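Local coordinates for uncharacterized conserved protein YndB, AHSA1/START domain (Micromonospora chersina, PDB 6V04), which is of unknown function but is encoded in the dynemicin biosynthetic locus and has a START/Bet v1-like fold, consistent with a role in making that compound, at residues H246-S251 and R256-R261; F212-P217 and V240-W245; W28-D33 and G131-Y136; V56-G59 and F63-I66. All blocks are in the same frame, centred on the assembly; numbering follows the deposited sequence.

Contact 1: residues H246-S251 and R256-R261; sequences HRLGLS and RTLRHR
L258, on the first turns of helix 252-277, pushes its CD1 methyl toward two leucines of the loop that leads into that helix. L248 CD1 lies 4.0 Å from L258 CD1, and L250 CD1 comes to 4.1 Å from the same methyl, so a single branch of the helical leucine serves both loop residues. All three leucines make the same choice at the first torsion, with CG anti to the carbonyl carbon and beside the backbone N (chi1 -75° in L258, close to that in the other two), and all are extended at the second, which carries one methyl of each outward to the meeting point. The approaches differ: the L248 side chain crosses that of L258 obliquely, whereas L250 comes in at about a right angle. G249, between the two loop leucines, has a positive phi; the chain turns here, and both neighbours still point at the helix.

Polar bonds hold the loop around this apolar patch. S251 is the N-cap of helix 252-277, its OG accepting from the backbone N of Q254, and E255 OE2 takes the N-H of L250, tying the loop back to the first turn. The next residue of the helix after L258, R259, forms a salt bridge with D62.

Methyl against methyl, at van der Waals distance and with little surface covered, the chemistry implies purely dispersive and hydrophobic cohesion: directionality at this loop-helix junction comes from the S251 cap and the bond from L250 N to E255 OE2, while the leucines close its apolar side.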
loop_
_atom_site.group_PDB
_atom_site.type_symbol
_atom_site.label_atom_id
_atom_site.label_comp_id
_atom_site.label_asym_id
_atom_site.label_seq_id
_atom_site.Cartn_x
_atom_site.Cartn_y
_atom_site.Cartn_z
ATOM N N HIS A 246 -2.208 15.256 3.547
ATOM C CA HIS A 246 -3.442 15.962 3.216
ATOM C C HIS A 246 -3.716 17.176 4.102
ATOM O O HIS A 246 -4.684 17.900 3.842
ATOM C CB HIS A 246 -4.618 14.994 3.332
ATOM C CG HIS A 246 -4.845 14.503 4.726
ATOM N ND1 HIS A 246 -3.880 13.826 5.442
ATOM C CD2 HIS A 246 -5.913 14.616 5.545
ATOM C CE1 HIS A 246 -4.350 13.542 6.643
ATOM N NE2 HIS A 246 -5.581 14.010 6.731
ATOM N N ARG A 247 -2.934 17.404 5.155
ATOM C CA ARG A 247 -3.169 18.534 6.050
ATOM C C ARG A 247 -2.003 19.516 6.043
ATOM O O ARG A 247 -1.804 20.245 7.015
ATOM C CB ARG A 247 -3.456 18.051 7.474
ATOM C CG ARG A 247 -2.467 17.047 8.029
ATOM C CD ARG A 247 -2.753 16.789 9.503
ATOM N NE ARG A 247 -2.086 15.592 10.002
ATOM C CZ ARG A 247 -0.817 15.533 10.394
ATOM N NH1 ARG A 247 -0.315 14.385 10.833
ATOM N NH2 ARG A 247 -0.048 16.610 10.342
ATOM N N LEU A 248 -1.226 19.539 4.964
ATOM C CA LEU A 248 -0.078 20.428 4.856
ATOM C C LEU A 248 -0.439 21.853 4.476
ATOM O O LEU A 248 0.413 22.729 4.614
ATOM C CB LEU A 248 0.905 19.864 3.830
ATOM C CG LEU A 248 1.550 18.522 4.194
ATOM C CD1 LEU A 248 2.441 18.059 3.059
ATOM C CD2 LEU A 248 2.334 18.622 5.478
ATOM N N GLY A 249 -1.661 22.115 4.014
ATOM C CA GLY A 249 -2.004 23.468 3.620
ATOM C C GLY A 249 -1.271 23.941 2.391
ATOM O O GLY A 249 -1.055 25.153 2.228
ATOM N N LEU A 250 -0.879 23.023 1.519
ATOM C CA LEU A 250 -0.215 23.324 0.264
ATOM C C LEU A 250 -1.183 23.046 -0.885
ATOM O O LEU A 250 -2.309 22.560 -0.688
ATOM C CB LEU A 250 1.079 22.512 0.135
ATOM C CG LEU A 250 2.163 22.812 1.172
ATOM C CD1 LEU A 250 3.292 21.828 1.045
ATOM C CD2 LEU A 250 2.678 24.227 0.998
ATOM N N SER A 251 -0.750 23.351 -2.105
ATOM C CA SER A 251 -1.599 23.041 -3.243
ATOM C C SER A 251 -1.747 21.528 -3.361
ATOM O O SER A 251 -0.895 20.759 -2.915
ATOM C CB SER A 251 -1.024 23.612 -4.541
ATOM O OG SER A 251 0.081 22.846 -4.986
ATOM N N ARG A 256 0.283 15.989 -3.354
ATOM C CA ARG A 256 0.343 14.722 -4.067
ATOM C C ARG A 256 1.767 14.357 -4.455
ATOM O O ARG A 256 2.177 13.194 -4.333
ATOM C CB ARG A 256 -0.536 14.795 -5.301
ATOM C CG ARG A 256 -0.450 13.580 -6.167
ATOM C CD ARG A 256 -1.414 13.660 -7.294
ATOM N NE ARG A 256 -1.347 12.454 -8.111
ATOM C CZ ARG A 256 -2.273 12.105 -8.990
ATOM N NH1 ARG A 256 -3.344 12.856 -9.158
ATOM N NH2 ARG A 256 -2.125 10.990 -9.704
ATOM N N THR A 257 2.524 15.324 -4.966
ATOM C CA THR A 257 3.887 15.043 -5.384
ATOM C C THR A 257 4.751 14.630 -4.199
ATOM O O THR A 257 5.538 13.679 -4.292
ATOM C CB THR A 257 4.453 16.277 -6.097
ATOM O OG1 THR A 257 3.690 16.526 -7.281
ATOM C CG2 THR A 257 5.896 16.065 -6.489
ATOM N N LEU A 258 4.615 15.326 -3.068
ATOM C CA LEU A 258 5.341 14.923 -1.872
ATOM C C LEU A 258 4.964 13.506 -1.463
ATOM O O LEU A 258 5.840 12.692 -1.171
ATOM C CB LEU A 258 5.064 15.893 -0.731
ATOM C CG LEU A 258 5.784 17.236 -0.842
ATOM C CD1 LEU A 258 5.088 18.266 0.024
ATOM C CD2 LEU A 258 7.260 17.114 -0.464
ATOM N N ARG A 259 3.665 13.203 -1.411
ATOM C CA ARG A 259 3.229 11.867 -1.000
ATOM C C ARG A 259 3.827 10.804 -1.911
ATOM O O ARG A 259 4.364 9.793 -1.440
ATOM C CB ARG A 259 1.703 11.800 -1.001
ATOM C CG ARG A 259 1.136 10.502 -0.452
ATOM C CD ARG A 259 0.987 9.409 -1.483
ATOM N NE ARG A 259 0.319 8.280 -0.825
ATOM C CZ ARG A 259 0.525 7.000 -1.085
ATOM N NH1 ARG A 259 1.353 6.581 -2.018
ATOM N NH2 ARG A 259 -0.128 6.092 -0.356
ATOM N N HIS A 260 3.765 11.032 -3.222
ATOM C CA HIS A 260 4.312 10.092 -4.194
ATOM C C HIS A 260 5.817 9.902 -4.001
ATOM O O HIS A 260 6.318 8.770 -3.972
ATOM C CB HIS A 260 3.969 10.603 -5.595
ATOM C CG HIS A 260 4.133 9.598 -6.686
ATOM N ND1 HIS A 260 3.298 9.562 -7.781
ATOM C CD2 HIS A 260 5.033 8.600 -6.863
ATOM C CE1 HIS A 260 3.685 8.595 -8.594
ATOM N NE2 HIS A 260 4.737 8.002 -8.064
ATOM N N ARG A 261 6.558 10.999 -3.852
ATOM C CA ARG A 261 8.006 10.892 -3.704
ATOM C C ARG A 261 8.386 10.186 -2.412
ATOM O O ARG A 261 9.317 9.369 -2.392
ATOM C CB ARG A 261 8.638 12.276 -3.744
ATOM C CG ARG A 261 8.480 12.999 -5.077
ATOM C CD ARG A 261 9.037 14.411 -4.997
ATOM N NE ARG A 261 10.481 14.389 -4.762
ATOM C CZ ARG A 261 11.144 15.196 -3.939
ATOM N NH1 ARG A 261 10.520 16.143 -3.245
ATOM N NH2 ARG A 261 12.455 15.072 -3.830
#

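Contact 2: residues F212-P217 and V240-W245; sequences FAVEIP and VSHQGW
The imidazole of H242 and the V214 side chain meet at about a right angle, with V214 CG2 4.1 Å from H242 CE1. V214 has CG1 anti to its backbone N (chi1 -179°), which leaves CG2 as the branch facing the histidine. Both ring nitrogens are engaged: ND1 pairs with W266 NE1 of helix 252-277, and NE2 with T223 OG1 on the strand between. Those two bonds fix the rotation of the imidazole.

Strands 209-214 and 236-243 are not neighbours in their antiparallel sheet. Strand 223-230 runs between them, so the contact is made by side chains above it, on the face that helix 252-277 packs against, in a half of the chain whose strand order and long helix are consistent with a second START/Bet v1-like unit.

Beyond the strand ends, I216 CD1 sits 3.9 Å from W245 CZ3. The indole also lies over the histidine: W245 CZ2 is 3.4 Å above the H242 ring plane, over its centre. W245 NE1 donates to H242 O at 3.0 Å, from above the carbonyl plane. With W245 cut back to an alanine, I216 CD1 is likely to lose its aromatic partner and H242 the indole over one face.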
loop_
_atom_site.group_PDB
_atom_site.type_symbol
_atom_site.label_atom_id
_atom_site.label_comp_id
_atom_site.label_asym_id
_atom_site.label_seq_id
_atom_site.Cartn_x
_atom_site.Cartn_y
_atom_site.Cartn_z
ATOM N N PHE A 212 8.986 9.631 14.548
ATOM C CA PHE A 212 9.619 10.922 14.310
ATOM C C PHE A 212 8.712 11.726 13.398
ATOM O O PHE A 212 7.762 11.207 12.811
ATOM C CB PHE A 212 11.044 10.787 13.726
ATOM C CG PHE A 212 11.124 10.010 12.441
ATOM C CD1 PHE A 212 10.996 10.642 11.220
ATOM C CD2 PHE A 212 11.367 8.646 12.447
ATOM C CE1 PHE A 212 11.078 9.927 10.043
ATOM C CE2 PHE A 212 11.439 7.926 11.279
ATOM C CZ PHE A 212 11.305 8.565 10.065
ATOM N N ALA A 213 9.033 13.009 13.280
ATOM C CA ALA A 213 8.288 13.934 12.449
ATOM C C ALA A 213 9.204 14.421 11.345
ATOM O O ALA A 213 10.414 14.541 11.543
ATOM C CB ALA A 213 7.775 15.116 13.264
ATOM N N VAL A 214 8.629 14.651 10.171
ATOM C CA VAL A 214 9.362 15.260 9.061
ATOM C C VAL A 214 8.675 16.564 8.686
ATOM O O VAL A 214 7.489 16.577 8.325
ATOM C CB VAL A 214 9.466 14.312 7.860
ATOM C CG1 VAL A 214 10.266 14.979 6.744
ATOM C CG2 VAL A 214 10.120 13.008 8.267
ATOM N N GLU A 215 9.425 17.657 8.781
ATOM C CA GLU A 215 8.924 18.972 8.421
ATOM C C GLU A 215 8.930 19.114 6.911
ATOM O O GLU A 215 9.845 18.633 6.241
ATOM C CB GLU A 215 9.800 20.069 9.019
ATOM C CG GLU A 215 9.884 20.098 10.512
ATOM C CD GLU A 215 10.705 21.276 11.015
ATOM O OE1 GLU A 215 11.267 22.020 10.177
ATOM O OE2 GLU A 215 10.789 21.449 12.245
ATOM N N ILE A 216 7.928 19.812 6.390
ATOM C CA ILE A 216 7.784 20.070 4.963
ATOM C C ILE A 216 7.882 21.577 4.739
ATOM O O ILE A 216 7.076 22.331 5.292
ATOM C CB ILE A 216 6.447 19.532 4.430
ATOM C CG1 ILE A 216 6.298 18.032 4.764
ATOM C CG2 ILE A 216 6.328 19.800 2.941
ATOM C CD1 ILE A 216 7.365 17.138 4.133
ATOM N N PRO A 217 8.837 22.063 3.946
ATOM C CA PRO A 217 8.923 23.505 3.690
ATOM C C PRO A 217 7.604 24.069 3.183
ATOM O O PRO A 217 7.001 23.550 2.236
ATOM C CB PRO A 217 10.030 23.608 2.636
ATOM C CG PRO A 217 10.857 22.382 2.836
ATOM C CD PRO A 217 9.884 21.320 3.222
ATOM N N VAL A 240 5.758 0.546 8.203
ATOM C CA VAL A 240 5.885 1.993 8.272
ATOM C C VAL A 240 4.529 2.614 8.004
ATOM O O VAL A 240 3.738 2.096 7.208
ATOM C CB VAL A 240 6.934 2.548 7.289
ATOM C CG1 VAL A 240 6.596 2.178 5.857
ATOM C CG2 VAL A 240 7.025 4.074 7.444
ATOM N N SER A 241 4.252 3.713 8.702
ATOM C CA SER A 241 3.125 4.591 8.416
ATOM C C SER A 241 3.653 6.014 8.406
ATOM O O SER A 241 4.340 6.421 9.349
ATOM C CB SER A 241 2.036 4.451 9.473
ATOM O OG SER A 241 0.986 5.385 9.269
ATOM N N HIS A 242 3.333 6.779 7.365
ATOM C CA HIS A 242 3.770 8.166 7.275
ATOM C C HIS A 242 2.562 9.001 6.877
ATOM O O HIS A 242 2.056 8.871 5.755
ATOM C CB HIS A 242 4.922 8.289 6.290
ATOM C CG HIS A 242 5.684 9.563 6.413
ATOM N ND1 HIS A 242 6.907 9.755 5.807
ATOM C CD2 HIS A 242 5.399 10.710 7.071
ATOM C CE1 HIS A 242 7.335 10.975 6.074
ATOM N NE2 HIS A 242 6.443 11.577 6.844
ATOM N N GLN A 243 2.093 9.834 7.800
ATOM C CA GLN A 243 0.818 10.531 7.684
ATOM C C GLN A 243 1.012 12.044 7.663
ATOM O O GLN A 243 2.041 12.567 8.101
ATOM C CB GLN A 243 -0.111 10.177 8.846
ATOM C CG GLN A 243 -0.522 8.710 8.876
ATOM C CD GLN A 243 -1.419 8.377 10.051
ATOM O OE1 GLN A 243 -1.349 9.009 11.099
ATOM N NE2 GLN A 243 -2.267 7.372 9.880
ATOM N N GLY A 244 -0.026 12.742 7.213
ATOM C CA GLY A 244 -0.085 14.197 7.295
ATOM C C GLY A 244 -0.150 14.920 5.968
ATOM O O GLY A 244 -0.390 16.140 5.963
ATOM N N TRP A 245 0.012 14.209 4.850
ATOM C CA TRP A 245 0.178 14.834 3.536
ATOM C C TRP A 245 -1.022 15.687 3.161
ATOM O O TRP A 245 -0.872 16.738 2.513
ATOM C CB TRP A 245 0.404 13.745 2.481
ATOM C CG TRP A 245 1.504 12.856 2.922
ATOM C CD1 TRP A 245 1.384 11.598 3.447
ATOM C CD2 TRP A 245 2.886 13.185 2.972
ATOM N NE1 TRP A 245 2.627 11.125 3.807
ATOM C CE2 TRP A 245 3.565 12.082 3.513
ATOM C CE3 TRP A 245 3.629 14.316 2.589
ATOM C CZ2 TRP A 245 4.945 12.077 3.708
ATOM C CZ3 TRP A 245 4.993 14.303 2.776
ATOM C CH2 TRP A 245 5.643 13.198 3.311
#

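Contact 3: residues W28-D33 and G131-Y136; sequences WEAVTD and GRLARY
Two helices of the START/Bet v1-like fold meet here: the short helix 24-32, which follows the first strand, and the long helix 116-139, which follows the last strand of the same sheet. The axes of segments 28-32 and 131-136 pass 11.2 Å apart, with their directions at 123°, a steep crossing bridged by side chains. A30 is the small residue at the centre. Its CB touches L133 CD1 at 4.0 Å and also Y136 CE2 at 4.1 Å; the methyl comes to the edge of the tyrosine ring, near its plane. V31 completes the patch, with CG1 4.0 Å from L133 CD2. L133 thus divides its methyls, CD1 chiefly to the alanine and CD2 to the valine. Its CG stands anti to the backbone N (chi1 175°), which sends the fork out from the helix toward helix 24-32.

Y136 uses the same first torsion (167°), laying its ring beside A30 and carrying the hydroxyl on to R36 NH1 of helix 34-40, its hydrogen-bond partner. W40 of that helix packs on both V31 and L133, and its NE1 bonds A30 O, so helix 34-40 packs against the same patch. On the sheet side, V31 rests on W94. Packing of this kind, the long helix that closes the domain meeting the short helices inserted between the first two strands, is typical of the Bet v1-like helix-grip fold.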
loop_
_atom_site.group_PDB
_atom_site.type_symbol
_atom_site.label_atom_id
_atom_site.label_comp_id
_atom_site.label_asym_id
_atom_site.label_seq_id
_atom_site.Cartn_x
_atom_site.Cartn_y
_atom_site.Cartn_z
ATOM N N TRP A 28 -18.306 -8.385 -14.945
ATOM C CA TRP A 28 -17.087 -9.069 -15.366
ATOM C C TRP A 28 -16.214 -8.167 -16.234
ATOM O O TRP A 28 -14.991 -8.117 -16.056
ATOM C CB TRP A 28 -17.430 -10.348 -16.122
ATOM C CG TRP A 28 -16.205 -11.065 -16.564
ATOM C CD1 TRP A 28 -15.729 -11.172 -17.834
ATOM C CD2 TRP A 28 -15.277 -11.763 -15.726
ATOM N NE1 TRP A 28 -14.561 -11.900 -17.844
ATOM C CE2 TRP A 28 -14.262 -12.274 -16.562
ATOM C CE3 TRP A 28 -15.211 -12.018 -14.352
ATOM C CZ2 TRP A 28 -13.199 -13.030 -16.070
ATOM C CZ3 TRP A 28 -14.147 -12.763 -13.866
ATOM C CH2 TRP A 28 -13.159 -13.260 -14.725
ATOM N N GLU A 29 -16.815 -7.486 -17.213
ATOM C CA GLU A 29 -16.045 -6.547 -18.027
ATOM C C GLU A 29 -15.436 -5.455 -17.163
ATOM O O GLU A 29 -14.269 -5.092 -17.341
ATOM C CB GLU A 29 -16.926 -5.937 -19.118
ATOM C CG GLU A 29 -17.311 -6.912 -20.210
ATOM C CD GLU A 29 -16.105 -7.563 -20.866
ATOM O OE1 GLU A 29 -15.180 -6.831 -21.281
ATOM O OE2 GLU A 29 -16.079 -8.810 -20.947
ATOM N N ALA A 30 -16.201 -4.946 -16.194
ATOM C CA ALA A 30 -15.721 -3.831 -15.383
ATOM C C ALA A 30 -14.544 -4.223 -14.503
ATOM O O ALA A 30 -13.744 -3.355 -14.132
ATOM C CB ALA A 30 -16.860 -3.274 -14.529
ATOM N N VAL A 31 -14.419 -5.503 -14.135
ATOM C CA VAL A 31 -13.305 -5.929 -13.292
ATOM C C VAL A 31 -12.177 -6.596 -14.072
ATOM O O VAL A 31 -11.187 -7.006 -13.453
ATOM C CB VAL A 31 -13.775 -6.860 -12.150
ATOM C CG1 VAL A 31 -14.880 -6.204 -11.361
ATOM C CG2 VAL A 31 -14.211 -8.228 -12.677
ATOM N N THR A 32 -12.264 -6.683 -15.419
ATOM C CA THR A 32 -11.199 -7.285 -16.229
ATOM C C THR A 32 -10.664 -6.394 -17.345
ATOM O O THR A 32 -9.460 -6.426 -17.608
ATOM C CB THR A 32 -11.664 -8.609 -16.859
ATOM O OG1 THR A 32 -12.860 -8.407 -17.634
ATOM C CG2 THR A 32 -11.887 -9.661 -15.779
ATOM N N ASP A 33 -11.521 -5.653 -18.041
ATOM C CA ASP A 33 -11.056 -4.788 -19.127
ATOM C C ASP A 33 -10.183 -3.690 -18.531
ATOM O O ASP A 33 -10.676 -2.912 -17.711
ATOM C CB ASP A 33 -12.249 -4.192 -19.869
ATOM C CG ASP A 33 -11.845 -3.339 -21.069
ATOM O OD1 ASP A 33 -10.697 -2.863 -21.112
ATOM O OD2 ASP A 33 -12.692 -3.144 -21.971
ATOM N N GLY A 131 -16.763 -0.116 -3.135
ATOM C CA GLY A 131 -17.629 1.043 -3.223
ATOM C C GLY A 131 -17.377 1.855 -4.477
ATOM O O GLY A 131 -18.312 2.427 -5.049
ATOM N N ARG A 132 -16.122 1.899 -4.934
ATOM C CA ARG A 132 -15.811 2.608 -6.171
ATOM C C ARG A 132 -16.303 1.824 -7.382
ATOM O O ARG A 132 -16.815 2.411 -8.340
ATOM C CB ARG A 132 -14.301 2.879 -6.259
ATOM C CG ARG A 132 -13.817 3.854 -5.192
ATOM C CD ARG A 132 -12.320 4.130 -5.195
ATOM N NE ARG A 132 -11.976 4.793 -3.945
ATOM C CZ ARG A 132 -12.111 6.097 -3.715
ATOM N NH1 ARG A 132 -12.536 6.918 -4.673
ATOM N NH2 ARG A 132 -11.807 6.571 -2.522
ATOM N N LEU A 133 -16.200 0.490 -7.346
ATOM C CA LEU A 133 -16.781 -0.311 -8.415
ATOM C C LEU A 133 -18.266 -0.012 -8.560
ATOM O O LEU A 133 -18.764 0.192 -9.672
ATOM C CB LEU A 133 -16.563 -1.805 -8.150
ATOM C CG LEU A 133 -17.245 -2.733 -9.156
ATOM C CD1 LEU A 133 -16.716 -2.523 -10.566
ATOM C CD2 LEU A 133 -17.023 -4.175 -8.720
ATOM N N ALA A 134 -18.992 0.011 -7.440
ATOM C CA ALA A 134 -20.435 0.231 -7.498
ATOM C C ALA A 134 -20.763 1.609 -8.056
ATOM O O ALA A 134 -21.710 1.757 -8.834
ATOM C CB ALA A 134 -21.047 0.052 -6.107
ATOM N N ARG A 135 -19.993 2.625 -7.666
ATOM C CA ARG A 135 -20.209 3.978 -8.182
ATOM C C ARG A 135 -20.015 4.026 -9.693
ATOM O O ARG A 135 -20.810 4.636 -10.418
ATOM C CB ARG A 135 -19.247 4.944 -7.499
ATOM C CG ARG A 135 -19.636 5.367 -6.100
ATOM C CD ARG A 135 -18.600 6.337 -5.543
ATOM N NE ARG A 135 -18.455 7.536 -6.373
ATOM C CZ ARG A 135 -18.880 8.756 -6.043
ATOM N NH1 ARG A 135 -19.481 8.982 -4.882
ATOM N NH2 ARG A 135 -18.692 9.764 -6.883
ATOM N N TYR A 136 -18.940 3.406 -10.179
ATOM C CA TYR A 136 -18.643 3.395 -11.606
ATOM C C TYR A 136 -19.723 2.670 -12.401
ATOM O O TYR A 136 -20.127 3.133 -13.477
ATOM C CB TYR A 136 -17.269 2.761 -11.832
ATOM C CG TYR A 136 -17.002 2.410 -13.273
ATOM C CD1 TYR A 136 -16.855 3.396 -14.233
ATOM C CD2 TYR A 136 -16.884 1.084 -13.668
ATOM C CE1 TYR A 136 -16.625 3.071 -15.565
ATOM C CE2 TYR A 136 -16.655 0.746 -14.988
ATOM C CZ TYR A 136 -16.513 1.738 -15.928
ATOM O OH TYR A 136 -16.286 1.386 -17.245
#

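Contact 4: residues V56-G59 and F63-I66; sequences VDFG and FFDI
V56 and F64 face each other as an antiparallel hydrogen-bonded pair of the beta hairpin formed by strands 53-57 and 63-72. V56 N gives its hydrogen to F64 O at 3.1 Å, and F64 N returns one to V56 O at 3.0 Å. D57 and F63, the non-hydrogen-bonded pair, put their side chains on the other face.

The side chain to follow is F58, just past the strand. From CB, CG is set anti to the carbonyl carbon (chi1 -59°), and this turns the ring back toward the second strand. Its CD2 comes first, 4.1 Å from F63 N. Next along the same edge, CE2 meets F64 CD1 at 3.7 Å, with F64 CE1 as near. At the tip, CZ lies 3.9 Å from F64 CE1. The rings thus touch edge against edge, each meeting the other near its own plane, without stacking; the stacking partner of F64 is W81. Were F58 a serine, a gap would probably open beside the F64 edge and leave that ring less restrained on this side.

On the same face as F64, V56 CG1 touches I66 CD1. The turn itself begins with an Asx turn: D57 OD1 accepts from G59 N at 2.8 Å, met nearly along its C-O axis.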
loop_
_atom_site.group_PDB
_atom_site.type_symbol
_atom_site.label_atom_id
_atom_site.label_comp_id
_atom_site.label_asym_id
_atom_site.label_seq_id
_atom_site.Cartn_x
_atom_site.Cartn_y
_atom_site.Cartn_z
ATOM N N VAL A 56 -0.546 -3.541 -10.907
ATOM C CA VAL A 56 -1.548 -2.486 -10.814
ATOM C C VAL A 56 -0.929 -1.306 -10.086
ATOM O O VAL A 56 -0.249 -1.473 -9.070
ATOM C CB VAL A 56 -2.847 -2.951 -10.131
ATOM C CG1 VAL A 56 -2.618 -3.311 -8.669
ATOM C CG2 VAL A 56 -3.904 -1.865 -10.264
ATOM N N ASP A 57 -1.122 -0.119 -10.649
ATOM C CA ASP A 57 -0.513 1.109 -10.165
ATOM C C ASP A 57 -1.628 2.102 -9.876
ATOM O O ASP A 57 -2.529 2.267 -10.704
ATOM C CB ASP A 57 0.445 1.652 -11.226
ATOM C CG ASP A 57 1.330 2.738 -10.706
ATOM O OD1 ASP A 57 0.791 3.794 -10.324
ATOM O OD2 ASP A 57 2.559 2.520 -10.674
ATOM N N PHE A 58 -1.585 2.743 -8.707
ATOM C CA PHE A 58 -2.658 3.644 -8.309
ATOM C C PHE A 58 -2.362 5.101 -8.635
ATOM O O PHE A 58 -3.237 5.946 -8.439
ATOM C CB PHE A 58 -2.968 3.449 -6.831
ATOM C CG PHE A 58 -3.382 2.045 -6.524
ATOM C CD1 PHE A 58 -4.602 1.572 -6.966
ATOM C CD2 PHE A 58 -2.518 1.183 -5.891
ATOM C CE1 PHE A 58 -4.976 0.267 -6.733
ATOM C CE2 PHE A 58 -2.895 -0.131 -5.639
ATOM C CZ PHE A 58 -4.119 -0.586 -6.081
ATOM N N GLY A 59 -1.184 5.401 -9.164
ATOM C CA GLY A 59 -0.883 6.726 -9.652
ATOM C C GLY A 59 -0.319 7.665 -8.617
ATOM O O GLY A 59 -0.074 8.852 -8.942
ATOM N N PHE A 63 1.477 0.540 -5.563
ATOM C CA PHE A 63 1.271 -0.454 -6.606
ATOM C C PHE A 63 1.318 -1.826 -5.944
ATOM O O PHE A 63 1.811 -1.961 -4.823
ATOM C CB PHE A 63 2.324 -0.359 -7.704
ATOM C CG PHE A 63 3.715 -0.706 -7.264
ATOM C CD1 PHE A 63 4.521 0.241 -6.658
ATOM C CD2 PHE A 63 4.238 -1.973 -7.502
ATOM C CE1 PHE A 63 5.816 -0.070 -6.279
ATOM C CE2 PHE A 63 5.530 -2.282 -7.126
ATOM C CZ PHE A 63 6.319 -1.326 -6.515
ATOM N N PHE A 64 0.811 -2.837 -6.659
ATOM C CA PHE A 64 1.005 -4.246 -6.317
ATOM C C PHE A 64 1.610 -4.958 -7.516
ATOM O O PHE A 64 1.182 -4.743 -8.661
ATOM C CB PHE A 64 -0.299 -4.997 -5.985
ATOM C CG PHE A 64 -0.981 -4.586 -4.717
ATOM C CD1 PHE A 64 -1.910 -3.568 -4.728
ATOM C CD2 PHE A 64 -0.773 -5.289 -3.531
ATOM C CE1 PHE A 64 -2.576 -3.202 -3.589
ATOM C CE2 PHE A 64 -1.445 -4.932 -2.386
ATOM C CZ PHE A 64 -2.353 -3.897 -2.409
ATOM N N ASP A 65 2.593 -5.819 -7.257
ATOM C CA ASP A 65 3.021 -6.814 -8.234
ATOM C C ASP A 65 2.111 -8.034 -8.123
ATOM O O ASP A 65 1.877 -8.529 -7.020
ATOM C CB ASP A 65 4.473 -7.225 -7.993
ATOM C CG ASP A 65 5.473 -6.142 -8.364
ATOM O OD1 ASP A 65 5.156 -5.288 -9.209
ATOM O OD2 ASP A 65 6.594 -6.169 -7.805
ATOM N N ILE A 66 1.621 -8.535 -9.261
ATOM C CA ILE A 66 0.578 -9.559 -9.297
ATOM C C ILE A 66 1.056 -10.775 -10.084
ATOM O O ILE A 66 1.658 -10.645 -11.155
ATOM C CB ILE A 66 -0.717 -9.012 -9.934
ATOM C CG1 ILE A 66 -1.211 -7.779 -9.172
ATOM C CG2 ILE A 66 -1.790 -10.113 -9.980
ATOM C CD1 ILE A 66 -2.353 -7.050 -9.856
#

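In the fold
Along the chain the order is contact 3 opening first, contact 4 falling between its two segments, then contact 2 and finally contact 1. Contacts 3 and 4, with centres about 17 Å apart, belong to the first seven-stranded antiparallel sheet and its helices; contacts 1 and 2 belong to the second sheet and helix 252-277. Contacts 1 and 2, with centres about 10 Å apart, touch, L258 CD1 meeting I216 CG2 at 3.5 Å, and form one core. Contacts 2 and 3, centres about 33 Å apart, lie on opposite sides of the chain's centre. The two sheets share one strand order, consistent with tandem START/Bet v1-like halves, and R256 NH2 bonding to G59 O joins contacts 1 and 4 across them.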